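Local structure of aldehyde reductase YahK (Escherichia coli, 1UUF) at residues K256-I261 and T275-R280; G207-K212 and I332-E337; G107-S112 and D128-T133. The protein catalyses the NADPH-dependent reduction of a wide range of aldehydes to the corresponding alcohols, using zinc as a cofactor. One frame throughout, in Å; residues are numbered along the deposited sequence.

Contact 1: K256-I261 and T275-R280; sequences KSFDFI and TTLLKR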
# COMPACT_ATOMS: atom_id res chain seq x y z
N LYS A 256 12.70 -10.38 3.32
CA LYS A 256 11.76 -10.83 2.29
C LYS A 256 11.04 -12.13 2.65
O LYS A 256 10.98 -13.05 1.83
CB LYS A 256 12.50 -11.02 0.96
CG LYS A 256 13.28 -9.81 0.50
CD LYS A 256 14.14 -10.14 -0.72
CE LYS A 256 14.96 -8.93 -1.17
NZ LYS A 256 15.88 -9.26 -2.31
N SER A 257 10.46 -12.22 3.84
CA SER A 257 9.79 -13.46 4.24
C SER A 257 8.35 -13.33 4.72
O SER A 257 7.66 -14.34 4.88
CB SER A 257 10.59 -14.15 5.34
OG SER A 257 10.51 -13.40 6.55
N PHE A 258 7.89 -12.10 4.95
CA PHE A 258 6.53 -11.90 5.44
C PHE A 258 5.46 -11.68 4.39
O PHE A 258 5.65 -10.92 3.44
CB PHE A 258 6.47 -10.73 6.42
CG PHE A 258 7.07 -11.03 7.76
CD1 PHE A 258 8.42 -10.82 7.99
CD2 PHE A 258 6.28 -11.55 8.78
CE1 PHE A 258 8.99 -11.11 9.23
CE2 PHE A 258 6.83 -11.84 10.02
CZ PHE A 258 8.19 -11.62 10.25
N ASP A 259 4.33 -12.33 4.58
CA ASP A 259 3.20 -12.18 3.67
C ASP A 259 2.49 -10.90 4.07
O ASP A 259 2.02 -10.14 3.23
CB ASP A 259 2.23 -13.35 3.83
CG ASP A 259 2.80 -14.65 3.29
OD1 ASP A 259 2.84 -14.81 2.05
OD2 ASP A 259 3.20 -15.50 4.10
N PHE A 260 2.43 -10.67 5.38
CA PHE A 260 1.74 -9.51 5.92
C PHE A 260 2.34 -9.09 7.25
O PHE A 260 2.74 -9.92 8.06
CB PHE A 260 0.26 -9.88 6.10
CG PHE A 260 -0.56 -8.81 6.74
CD1 PHE A 260 -0.73 -7.57 6.13
CD2 PHE A 260 -1.19 -9.04 7.96
CE1 PHE A 260 -1.51 -6.58 6.72
CE2 PHE A 260 -1.97 -8.06 8.56
CZ PHE A 260 -2.13 -6.82 7.94
N ILE A 261 2.42 -7.78 7.48
CA ILE A 261 2.93 -7.27 8.73
C ILE A 261 1.93 -6.26 9.28
O ILE A 261 1.59 -5.29 8.61
CB ILE A 261 4.30 -6.57 8.57
CG1 ILE A 261 5.37 -7.61 8.23
CG2 ILE A 261 4.68 -5.87 9.88
CD1 ILE A 261 6.75 -7.03 8.02
N THR A 275 9.69 -2.85 5.76
CA THR A 275 9.30 -3.02 4.36
C THR A 275 10.18 -4.07 3.69
O THR A 275 9.69 -4.88 2.90
CB THR A 275 9.40 -1.68 3.60
OG1 THR A 275 8.48 -0.75 4.17
CG2 THR A 275 9.06 -1.88 2.13
N THR A 276 11.46 -4.09 4.02
CA THR A 276 12.37 -5.06 3.42
C THR A 276 12.11 -6.48 3.91
O THR A 276 12.63 -7.44 3.34
CB THR A 276 13.84 -4.71 3.69
OG1 THR A 276 14.11 -4.80 5.10
CG2 THR A 276 14.14 -3.30 3.22
N LEU A 277 11.29 -6.63 4.95
CA LEU A 277 10.97 -7.95 5.49
C LEU A 277 9.77 -8.57 4.77
O LEU A 277 9.43 -9.73 4.98
CB LEU A 277 10.64 -7.86 6.99
CG LEU A 277 11.65 -7.17 7.90
CD1 LEU A 277 11.19 -7.33 9.35
CD2 LEU A 277 13.04 -7.77 7.71
N LEU A 278 9.12 -7.78 3.91
CA LEU A 278 7.95 -8.24 3.17
C LEU A 278 8.30 -9.00 1.89
O LEU A 278 9.23 -8.64 1.19
CB LEU A 278 7.08 -7.06 2.77
CG LEU A 278 6.41 -6.24 3.87
CD1 LEU A 278 5.78 -4.99 3.25
CD2 LEU A 278 5.36 -7.08 4.58
N LYS A 279 7.53 -10.05 1.60
CA LYS A 279 7.74 -10.82 0.38
C LYS A 279 7.20 -9.97 -0.76
O LYS A 279 6.59 -8.92 -0.53
CB LYS A 279 6.93 -12.12 0.42
CG LYS A 279 7.36 -13.11 1.48
CD LYS A 279 6.31 -14.20 1.66
CE LYS A 279 6.04 -14.96 0.36
NZ LYS A 279 5.03 -16.03 0.57
N ARG A 280 7.43 -10.42 -1.99
CA ARG A 280 6.92 -9.72 -3.16
C ARG A 280 5.40 -9.70 -3.01
O ARG A 280 4.80 -10.70 -2.60
CB ARG A 280 7.33 -10.48 -4.43
CG ARG A 280 6.76 -9.90 -5.73
CD ARG A 280 5.48 -10.60 -6.13
NE ARG A 280 5.70 -12.01 -6.43
CZ ARG A 280 4.74 -12.86 -6.77
NH1 ARG A 280 3.48 -12.46 -6.85
NH2 ARG A 280 5.04 -14.13 -7.01

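Contact 2: G207-K212 and I332-E337; sequences GHMGIK and IVADIE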
# COMPACT_ATOMS: atom_id res chain seq x y z
N GLY A 207 -1.12 -4.58 20.10
CA GLY A 207 -0.19 -5.65 19.79
C GLY A 207 -0.54 -6.99 20.41
O GLY A 207 -0.48 -8.03 19.75
N HIS A 208 -0.91 -6.99 21.69
CA HIS A 208 -1.23 -8.25 22.34
C HIS A 208 -2.44 -8.92 21.70
O HIS A 208 -2.51 -10.15 21.63
CB HIS A 208 -1.37 -8.06 23.87
CG HIS A 208 -2.78 -7.99 24.38
ND1 HIS A 208 -3.60 -6.91 24.16
CD2 HIS A 208 -3.47 -8.84 25.18
CE1 HIS A 208 -4.75 -7.09 24.80
NE2 HIS A 208 -4.69 -8.26 25.43
N MET A 209 -3.39 -8.13 21.20
CA MET A 209 -4.56 -8.70 20.54
C MET A 209 -4.17 -9.20 19.15
O MET A 209 -4.68 -10.22 18.68
CB MET A 209 -5.69 -7.67 20.40
CG MET A 209 -6.47 -7.41 21.67
SD MET A 209 -6.97 -8.91 22.55
CE MET A 209 -7.68 -9.91 21.24
N GLY A 210 -3.26 -8.48 18.49
CA GLY A 210 -2.82 -8.89 17.17
C GLY A 210 -2.14 -10.25 17.22
O GLY A 210 -2.34 -11.10 16.34
N ILE A 211 -1.33 -10.46 18.24
CA ILE A 211 -0.63 -11.73 18.40
C ILE A 211 -1.63 -12.85 18.71
O ILE A 211 -1.62 -13.90 18.07
CB ILE A 211 0.42 -11.64 19.52
CG1 ILE A 211 1.48 -10.61 19.13
CG2 ILE A 211 1.06 -13.00 19.77
CD1 ILE A 211 2.49 -10.31 20.22
N LYS A 212 -2.50 -12.61 19.69
CA LYS A 212 -3.51 -13.59 20.06
C LYS A 212 -4.36 -14.01 18.86
O LYS A 212 -4.59 -15.20 18.62
CB LYS A 212 -4.46 -13.02 21.12
CG LYS A 212 -3.91 -12.95 22.53
CD LYS A 212 -4.89 -12.16 23.40
CE LYS A 212 -4.52 -12.19 24.88
NZ LYS A 212 -5.03 -13.41 25.55
N ILE A 332 -11.03 -16.73 23.29
CA ILE A 332 -10.10 -15.62 23.23
C ILE A 332 -10.64 -14.38 23.91
O ILE A 332 -11.76 -13.95 23.64
CB ILE A 332 -9.79 -15.27 21.76
CG1 ILE A 332 -9.15 -16.47 21.07
CG2 ILE A 332 -8.87 -14.05 21.70
CD1 ILE A 332 -9.00 -16.30 19.58
N VAL A 333 -9.85 -13.81 24.81
CA VAL A 333 -10.21 -12.59 25.52
C VAL A 333 -8.94 -11.77 25.68
O VAL A 333 -7.84 -12.27 25.43
CB VAL A 333 -10.79 -12.87 26.93
CG1 VAL A 333 -12.05 -13.70 26.82
CG2 VAL A 333 -9.76 -13.57 27.79
N ALA A 334 -9.09 -10.52 26.09
CA ALA A 334 -7.94 -9.65 26.30
C ALA A 334 -7.37 -9.90 27.69
O ALA A 334 -8.08 -10.38 28.57
CB ALA A 334 -8.36 -8.19 26.17
N ASP A 335 -6.09 -9.60 27.88
CA ASP A 335 -5.46 -9.73 29.19
C ASP A 335 -5.67 -8.35 29.78
O ASP A 335 -5.19 -7.36 29.25
CB ASP A 335 -3.97 -10.04 29.05
CG ASP A 335 -3.70 -11.34 28.32
OD1 ASP A 335 -4.50 -12.28 28.48
OD2 ASP A 335 -2.69 -11.42 27.60
N ILE A 336 -6.39 -8.29 30.90
CA ILE A 336 -6.73 -7.00 31.47
C ILE A 336 -6.36 -6.75 32.92
O ILE A 336 -6.00 -7.66 33.66
CB ILE A 336 -8.25 -6.76 31.36
CG1 ILE A 336 -8.98 -7.72 32.31
CG2 ILE A 336 -8.72 -7.01 29.94
CD1 ILE A 336 -10.48 -7.48 32.40
N GLU A 337 -6.47 -5.48 33.31
CA GLU A 337 -6.25 -5.06 34.68
C GLU A 337 -7.46 -4.20 34.99
O GLU A 337 -7.64 -3.13 34.41
CB GLU A 337 -4.98 -4.22 34.84
CG GLU A 337 -4.72 -3.87 36.30
CD GLU A 337 -3.42 -3.15 36.52
OE1 GLU A 337 -2.44 -3.47 35.81
OE2 GLU A 337 -3.37 -2.29 37.43
O HOH W 1 -7.19 -15.30 25.21

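Contact 3: G107-S112 and D128-T133; sequences GCIVDS and DHMTGT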
# COMPACT_ATOMS: atom_id res chain seq x y z
N GLY A 107 -18.90 -0.78 20.18
CA GLY A 107 -17.55 -0.37 19.85
C GLY A 107 -17.42 1.12 19.62
O GLY A 107 -18.00 1.93 20.35
N CYS A 108 -16.68 1.49 18.58
CA CYS A 108 -16.44 2.90 18.25
C CYS A 108 -17.55 3.57 17.45
O CYS A 108 -17.55 4.79 17.31
CB CYS A 108 -15.14 3.03 17.46
SG CYS A 108 -13.68 2.46 18.31
N ILE A 109 -18.48 2.77 16.94
CA ILE A 109 -19.58 3.27 16.11
C ILE A 109 -20.95 3.13 16.75
O ILE A 109 -21.30 2.05 17.24
CB ILE A 109 -19.67 2.49 14.78
CG1 ILE A 109 -18.29 2.40 14.13
CG2 ILE A 109 -20.68 3.15 13.85
CD1 ILE A 109 -18.24 1.45 12.95
N VAL A 110 -21.73 4.21 16.75
CA VAL A 110 -23.09 4.15 17.29
C VAL A 110 -24.13 4.46 16.20
O VAL A 110 -25.32 4.26 16.41
CB VAL A 110 -23.31 5.08 18.51
CG1 VAL A 110 -22.56 4.53 19.72
CG2 VAL A 110 -22.86 6.50 18.18
N ASP A 111 -23.66 4.93 15.04
CA ASP A 111 -24.57 5.21 13.93
C ASP A 111 -23.78 5.52 12.65
O ASP A 111 -22.58 5.78 12.69
CB ASP A 111 -25.49 6.39 14.26
CG ASP A 111 -26.87 6.27 13.60
OD1 ASP A 111 -27.06 5.36 12.76
OD2 ASP A 111 -27.76 7.08 13.91
N SER A 112 -24.46 5.44 11.51
CA SER A 112 -23.85 5.75 10.22
C SER A 112 -24.99 6.12 9.26
O SER A 112 -26.16 5.99 9.61
CB SER A 112 -23.04 4.57 9.68
OG SER A 112 -23.84 3.45 9.38
N ASP A 128 -18.43 8.17 5.55
CA ASP A 128 -18.01 9.56 5.73
C ASP A 128 -18.82 10.27 6.80
O ASP A 128 -18.42 11.32 7.30
CB ASP A 128 -18.17 10.36 4.43
CG ASP A 128 -17.04 10.13 3.46
OD1 ASP A 128 -15.89 9.95 3.91
OD2 ASP A 128 -17.30 10.15 2.24
N HIS A 129 -19.97 9.70 7.14
CA HIS A 129 -20.84 10.31 8.14
C HIS A 129 -21.10 9.39 9.32
O HIS A 129 -22.18 9.39 9.89
CB HIS A 129 -22.15 10.71 7.46
CG HIS A 129 -21.95 11.49 6.20
ND1 HIS A 129 -21.42 12.76 6.19
CD2 HIS A 129 -22.12 11.14 4.91
CE1 HIS A 129 -21.28 13.17 4.94
NE2 HIS A 129 -21.70 12.20 4.14
N MET A 130 -20.08 8.61 9.67
CA MET A 130 -20.20 7.70 10.79
C MET A 130 -20.24 8.49 12.09
O MET A 130 -19.50 9.46 12.27
CB MET A 130 -19.00 6.74 10.79
CG MET A 130 -19.02 5.70 11.90
SD MET A 130 -18.07 6.22 13.34
CE MET A 130 -16.43 5.75 12.80
N THR A 131 -21.14 8.09 12.99
CA THR A 131 -21.27 8.74 14.28
C THR A 131 -20.46 7.94 15.30
O THR A 131 -20.79 6.80 15.60
CB THR A 131 -22.74 8.78 14.75
OG1 THR A 131 -23.52 9.55 13.83
CG2 THR A 131 -22.84 9.43 16.14
N GLY A 132 -19.39 8.55 15.81
CA GLY A 132 -18.56 7.87 16.78
C GLY A 132 -19.22 7.80 18.15
O GLY A 132 -20.02 8.65 18.51
N THR A 133 -18.86 6.77 18.91
CA THR A 133 -19.42 6.56 20.23
C THR A 133 -19.25 7.79 21.11
O THR A 133 -20.07 8.04 22.00
CB THR A 133 -18.77 5.32 20.86
OG1 THR A 133 -18.95 4.22 19.95
CG2 THR A 133 -19.43 4.97 22.19

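Contact 1: K256-I261 and T275-R280
Phe-258 and Leu-278 pair as a short parallel beta bridge: Phe-258 N gives a hydrogen bond to Leu-277 O (2.8 Å), and Lys-279 N returns one to Phe-258 O (2.8 Å). Leu-277 O also accepts from Ser-257 N, while Lys-256 N bonds to Thr-276 O. The same Leu-277 O lies at the edge of the Phe-258 ring, in its plane, and Phe-258 CD1 touches Leu-277 CB at 3.8 Å. The two segments lie within a beta-alpha-beta crossover of the Rossmann-type domain: the chain leaves strand 258-263, passes through helix 271-275 and pairs briefly at 278-279 with the start of that strand before turning into the neighbouring parallel strand 282-286. Deeper in, Ile-261 CG1 packs on Leu-278 CD2 (3.7 Å). Lys-279 lies alongside Asp-259, its CG pressed on Ser-257 C (3.4 Å). A bend at chi3 (59°) turns the end of the chain so that NZ forms a salt bridge with Asp-259 OD1 (2.9 Å), on its syn side but well out of the carboxylate plane. A methionine at Lys-279 would probably leave Asp-259 OD1 without its charged mate. Asp-259 OD2 is held separately by the backbone N of Lys-197.

Contact 2: G207-K212 and I332-E337
Lys-212 reaches from helix 205-216 to Val-333 and Asp-335 in the chain leading into strand 336-339. From CB the side chain runs extended through CG to CD, which comes within 3.6 Å of Val-333 O. CE lies between that oxygen and the carboxylate, 3.4 Å from Asp-335 OD2. At the last torsion the chain bends (chi4 -84°), and this turn brings NZ to both acceptors. NZ donates to Val-333 O at 3.0 Å, nearly in line with the C=O bond, and makes a salt bridge to Asp-335 OD1 (3.2 Å) from above the carboxylate plane. A water takes a third bond from NZ and accepts another from Val-333 N.

One turn back on the same helix, His-208 presents the edge of its ring to the backbone. Asp-335 N donates to His-208 NE2 at 3.1 Å, a nearly straight bond (168°) tilted only 16° from the ring plane. Met-209 bends at chi2 and chi3, laying SD against Ala-334 CB at 3.9 Å. The helix follows the first strand of the Rossmann-type fold, and Gly-207 closes a GxGxxG pattern consistent with dinucleotide binding. The contact ties that helix to the loop leading into strand 336-339 of the mixed sheet, through both polar and apolar groups.

Because NE2 accepts here while ND1 is hydrogen-bonded to Gly-205 O, the histidine would be expected to carry its proton on ND1. The lysine ammonium, shared between a carbonyl, a carboxylate and a water, probably offsets the charge of Asp-335.

Contact 3: G107-S112 and D128-T133
Thr-133 turns OG1 beside its own backbone N (chi1 -55°), which aims the hydroxyl at Gly-107 O, and Met-130 sends CG away from its N (chi1 -179°), toward Ile-109. The segments form a two-stranded antiparallel ladder with a classic beta bulge, in which Val-110 and Asp-111 both face Thr-131. Val-110 N makes the nearly straight bond to Thr-131 O (3.0 Å, 177°); the second one, from Asp-111 N, is long and weak. Thr-131 N answers to Asp-111 O at 2.7 Å, and Thr-133 N bonds to Cys-108 O on the far side of the non-hydrogen-bonded pair Ile-109 and Gly-132.

Side chains fill in along the ladder. Met-130 crosses Ile-109 at about a right angle, its CG 3.6 Å from Ile-109 CG2 and its SD running past Ile-109 CG1. Val-110 CG2 meets Thr-131 CG2 at 3.6 Å, while the other valine methyl, CG1, sits against Thr-133 OG1.

The ladder brackets the chain that carries Cys-113, Cys-116, Cys-119 and Cys-127, the four ligands of the second zinc ion. Its other end lies beside the catalytic zinc, where Cys-108 touches His-82. Near the cysteines, Ser-112 OG bonds to Tyr-159 OH, and Asp-111 OD1 has a salt bridge to Lys-114. That same Asp-111 OD1 accepts from Ser-112 N at 2.9 Å, from above the carboxylate plane.

Overall arrangement
Along the chain contact 3 comes first and closes before the others open; contact 1 then lies nested within the long loop that contact 2 closes. Contact 3 belongs to the GroES-like domain, beside both zinc sites. Contact 1 lies at the start of strand 258-263 of the parallel sheet of the Rossmann-type domain, and contact 2 joins helix 205-216 of that domain to the chain entering strand 336-339 of the mixed sheet. The centre of contact 2 is about 24 Å from that of each of the others; the centres of contacts 1 and 3 are about 33 Å apart. In the dimer, Lys-256 of contact 1 forms a salt bridge with Asp-128 of the second subunit, so the Rossmann-type domain of one meets the zinc-loop region of the other.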